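Local coordinates for protein putative carbonic anhydrase (PDB 3LAS) that probably catalyses the zinc-dependent interconversion of carbon dioxide and hydrogencarbonate, as other beta-class carbonic anhydrases do, at residues A[98-101]-A[102-105]; A[124-127]-A[128-131]. All blocks are in the same frame, centred on the assembly; numbering follows the deposited sequence.

In the fold
Both contacts are the first turn of a helix together with the loop that leads into it: contact 1 opens helix 101-112, and contact 2 opens helix 127-140, the next helix along the chain. Their centres are about 16 Å apart, while their nearest atoms come within about 5 Å without touching. The zinc ion held by Cys38, His91 and Cys94 lies near both, about 6 Å from the Phe124 side chain in contact 2 and about 8 Å from that of Thr98 in contact 1. Each contact has a further neighbour: a guanidine about 8 Å from the Phe104 side chain, and a magnesium ion about 2 Å from that of Asp126.

Contact 1 of 2, residues A[98-101]-A[102-105]; sequences TFTN and AEFT
Thr100 and Glu103 form a capping box at the start of helix 101-112, with Thr100 in the N-cap position. The Glu103 chain leaves its backbone with CG anti to the carbonyl carbon (chi1 -62°) and runs extended, which carries the carboxylate back to the Thr100 amide. Thr100 N donates to Glu103 OE1 at 3.1 Å, reaching the oxygen from above the carboxylate plane, 44° out of it. The return half of the box runs from Glu103 N to Thr100 OG1; the position of this hydroxyl is less certain, because it sits too close to a carbon of the same glutamate. The two side chains lie at about a right angle to each other. One residue on, Phe104 N closes the first helical turn on Thr100 O at 2.9 Å.

Phe99 and Phe104 also meet across this turn. Phe104 CB rests 3.6 Å from Phe99 CD1. The rings meet obliquely, with centroids 4.9 Å apart and planes at 41°. The Phe104 ring also makes an edge-to-face pair with Phe121, and the second subunit of the assembly adds its Val75 against Phe104 and its Gln80 against Phe99.

Asn101, the first residue of the helix, sends its CB away from the following segment. Its side-chain amide ties the turn to the loop beyond the helix: OD1 accepts from Phe121 N, and ND2 donates to Asp120 OD1. Its contribution within the turn comes from the backbone carbonyl. Asn101 O takes hydrogen bonds from both Thr105 N, at 2.9 Å, and the Thr105 hydroxyl OG1, at 2.8 Å, and these two donors arrive from opposite faces of the carbonyl plane.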
loop_
_atom_site.group_PDB
_atom_site.type_symbol
_atom_site.label_atom_id
_atom_site.label_comp_id
_atom_site.label_asym_id
_atom_site.label_seq_id
_atom_site.Cartn_x
_atom_site.Cartn_y
_atom_site.Cartn_z
ATOM N N THR A 98 -14.164 -1.925 12.886
ATOM C CA THR A 98 -14.408 -1.132 14.108
ATOM C C THR A 98 -15.321 0.021 13.987
ATOM O O THR A 98 -15.543 0.728 14.961
ATOM C CB THR A 98 -13.069 -0.633 14.680
ATOM O OG1 THR A 98 -12.497 0.391 13.859
ATOM C CG2 THR A 98 -12.064 -1.810 14.876
ATOM N N PHE A 99 -15.849 0.235 12.781
ATOM C CA PHE A 99 -16.792 1.372 12.553
ATOM C C PHE A 99 -17.774 1.034 11.491
ATOM O O PHE A 99 -17.555 0.152 10.659
ATOM C CB PHE A 99 -15.985 2.644 12.224
ATOM C CG PHE A 99 -15.338 2.580 10.867
ATOM C CD1 PHE A 99 -15.999 3.070 9.718
ATOM C CD2 PHE A 99 -14.049 2.064 10.709
ATOM C CE1 PHE A 99 -15.349 2.937 8.461
ATOM C CE2 PHE A 99 -13.449 1.995 9.511
ATOM C CZ PHE A 99 -14.095 2.356 8.349
ATOM N N THR A 100 -18.882 1.779 11.489
ATOM C CA THR A 100 -19.816 1.824 10.349
ATOM C C THR A 100 -19.661 3.179 9.654
ATOM O O THR A 100 -19.256 4.184 10.207
ATOM C CB THR A 100 -21.304 1.696 10.784
ATOM O OG1 THR A 100 -21.659 2.836 11.539
ATOM C CG2 THR A 100 -21.466 0.436 11.631
ATOM N N ASN A 101 -20.077 3.204 8.370
ATOM C CA ASN A 101 -20.071 4.481 7.705
ATOM C C ASN A 101 -20.896 5.520 8.382
ATOM O O ASN A 101 -20.451 6.687 8.481
ATOM C CB ASN A 101 -20.557 4.358 6.233
ATOM C CG ASN A 101 -19.572 3.800 5.292
ATOM O OD1 ASN A 101 -18.327 4.012 5.430
ATOM N ND2 ASN A 101 -20.077 3.092 4.248
ATOM N N ALA A 102 -22.067 5.152 8.863
ATOM C CA ALA A 102 -22.893 6.140 9.513
ATOM C C ALA A 102 -22.274 6.720 10.773
ATOM O O ALA A 102 -22.261 7.907 10.948
ATOM C CB ALA A 102 -24.288 5.466 9.828
ATOM N N GLU A 103 -21.694 5.879 11.587
ATOM C CA GLU A 103 -21.119 6.349 12.878
ATOM C C GLU A 103 -19.860 7.185 12.530
ATOM O O GLU A 103 -19.631 8.252 13.100
ATOM C CB GLU A 103 -20.550 5.143 13.685
ATOM C CG GLU A 103 -21.501 4.035 14.137
ATOM C CD GLU A 103 -20.776 2.822 14.783
ATOM O OE1 GLU A 103 -19.561 2.451 14.387
ATOM O OE2 GLU A 103 -21.459 2.261 15.674
ATOM N N PHE A 104 -19.062 6.728 11.557
ATOM C CA PHE A 104 -17.778 7.398 11.296
ATOM C C PHE A 104 -18.040 8.749 10.659
ATOM O O PHE A 104 -17.445 9.738 10.991
ATOM C CB PHE A 104 -16.931 6.523 10.431
ATOM C CG PHE A 104 -15.532 7.008 10.319
ATOM C CD1 PHE A 104 -14.933 7.086 9.101
ATOM C CD2 PHE A 104 -14.714 7.282 11.427
ATOM C CE1 PHE A 104 -13.596 7.450 8.951
ATOM C CE2 PHE A 104 -13.339 7.653 11.242
ATOM C CZ PHE A 104 -12.823 7.784 9.993
ATOM N N THR A 105 -19.052 8.841 9.789
ATOM C CA THR A 105 -19.265 10.090 9.075
ATOM C C THR A 105 -19.891 11.063 10.086
ATOM O O THR A 105 -19.578 12.266 10.047
ATOM C CB THR A 105 -20.032 9.882 7.639
ATOM O OG1 THR A 105 -21.228 9.339 8.036
ATOM C CG2 THR A 105 -19.234 8.991 6.740
#

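Contact 2 of 2, residues A[124-127]-A[128-131]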
loop_
_atom_site.group_PDB
_atom_site.type_symbol
_atom_site.label_atom_id
_atom_site.label_comp_id
_atom_site.label_asym_id
_atom_site.label_seq_id
_atom_site.Cartn_x
_atom_site.Cartn_y
_atom_site.Cartn_z
ATOM N N PHE A 124 -16.083 -3.455 6.936
ATOM C CA PHE A 124 -16.678 -4.807 6.762
ATOM C C PHE A 124 -16.805 -5.400 8.150
ATOM O O PHE A 124 -16.094 -5.038 9.164
ATOM C CB PHE A 124 -15.792 -5.691 5.800
ATOM C CG PHE A 124 -14.380 -5.969 6.278
ATOM C CD1 PHE A 124 -14.140 -6.875 7.282
ATOM C CD2 PHE A 124 -13.326 -5.387 5.627
ATOM C CE1 PHE A 124 -12.810 -7.184 7.665
ATOM C CE2 PHE A 124 -11.977 -5.700 5.988
ATOM C CZ PHE A 124 -11.751 -6.548 6.996
ATOM N N THR A 125 -17.587 -6.486 8.190
ATOM C CA THR A 125 -17.730 -7.224 9.441
ATOM C C THR A 125 -17.256 -8.671 9.384
ATOM O O THR A 125 -16.753 -9.250 10.371
ATOM C CB THR A 125 -19.244 -7.282 9.943
ATOM O OG1 THR A 125 -20.150 -7.519 8.863
ATOM C CG2 THR A 125 -19.523 -5.914 10.596
ATOM N N ASP A 126 -17.392 -9.296 8.228
ATOM C CA ASP A 126 -17.078 -10.724 8.064
ATOM C C ASP A 126 -15.868 -10.770 7.172
ATOM O O ASP A 126 -15.912 -10.337 6.017
ATOM C CB ASP A 126 -18.293 -11.354 7.420
ATOM C CG ASP A 126 -18.164 -12.844 7.169
ATOM O OD1 ASP A 126 -17.147 -13.327 6.736
ATOM O OD2 ASP A 126 -19.206 -13.564 7.365
ATOM N N ILE A 127 -14.762 -11.170 7.748
ATOM C CA ILE A 127 -13.486 -11.079 7.023
ATOM C C ILE A 127 -13.512 -11.894 5.751
ATOM O O ILE A 127 -13.064 -11.465 4.676
ATOM C CB ILE A 127 -12.251 -11.434 7.850
ATOM C CG1 ILE A 127 -12.204 -10.680 9.178
ATOM C CG2 ILE A 127 -11.020 -11.057 7.110
ATOM C CD1 ILE A 127 -11.067 -11.404 10.122
ATOM N N GLU A 128 -13.960 -13.149 5.824
ATOM C CA GLU A 128 -13.986 -14.010 4.636
ATOM C C GLU A 128 -14.800 -13.408 3.576
ATOM O O GLU A 128 -14.455 -13.429 2.360
ATOM C CB GLU A 128 -14.443 -15.435 4.988
ATOM C CG GLU A 128 -13.531 -16.144 5.880
ATOM C CD GLU A 128 -13.587 -15.862 7.336
ATOM O OE1 GLU A 128 -14.306 -14.976 7.796
ATOM O OE2 GLU A 128 -12.893 -16.592 8.127
ATOM N N GLU A 129 -15.979 -12.854 3.953
ATOM C CA GLU A 129 -16.805 -12.269 2.938
ATOM C C GLU A 129 -16.182 -11.039 2.326
ATOM O O GLU A 129 -16.346 -10.803 1.108
ATOM C CB GLU A 129 -18.217 -11.834 3.458
ATOM C CG GLU A 129 -19.156 -12.985 3.784
ATOM C CD GLU A 129 -19.403 -13.956 2.616
ATOM O OE1 GLU A 129 -19.256 -13.702 1.445
ATOM O OE2 GLU A 129 -19.780 -14.997 2.995
ATOM N N SER A 130 -15.451 -10.235 3.107
ATOM C CA SER A 130 -14.769 -9.096 2.559
ATOM C C SER A 130 -13.735 -9.490 1.478
ATOM O O SER A 130 -13.582 -8.785 0.488
ATOM C CB SER A 130 -14.155 -8.260 3.656
ATOM O OG SER A 130 -12.982 -8.835 4.249
ATOM N N VAL A 131 -13.066 -10.606 1.700
ATOM C CA VAL A 131 -12.090 -11.109 0.710
ATOM C C VAL A 131 -12.848 -11.528 -0.528
ATOM O O VAL A 131 -12.469 -11.177 -1.648
ATOM C CB VAL A 131 -11.301 -12.265 1.318
ATOM C CG1 VAL A 131 -10.397 -12.918 0.231
ATOM C CG2 VAL A 131 -10.399 -11.793 2.445
#
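Ser130 lies over one face of the Phe124 ring, making a CH-pi contact in which its CB stands 3.7 Å from the ring centroid and 23° off the ring normal. The hydroxyl follows the CB over the ring: as modelled, OG sits above the ring centre, and it donates to Ile127 O at 2.7 Å. That bond is less sure than the backbone ones, since OG comes too close to another atom of the model. Ile127 O also accepts from Val131 N at 3.1 Å, and Ser130 N binds Asp126 O at 2.9 Å, so consecutive carbonyls start the helical ladder.

Asp126 is the N-cap of helix 127-140. With its CG anti to the backbone N (chi1 -180°), the carboxylate swings to the helix start, where OD1 accepts from Glu129 N at 3.1 Å, met from above the carboxylate plane. Beyond that bond the acids gather: Glu128, bent at its second torsion, places OE1 3.5 Å from Asp126 OD1. The magnesium ion close to the Asp126 side chain would probably offset part of this like-charge repulsion. Glu129 puts its CG against the Asp126 carboxylate and turns OE2 into a salt bridge with Arg132.

Farther out, Phe124 packs on Arg65, Ala96 and Gln97, in the loops near the zinc site. The helix start rests on the central sheet: Ile127, Ser130 and Val131 touch His90 of strand 85-91, while Ile127 and Glu128 lie against Ile154 of strand 149-155.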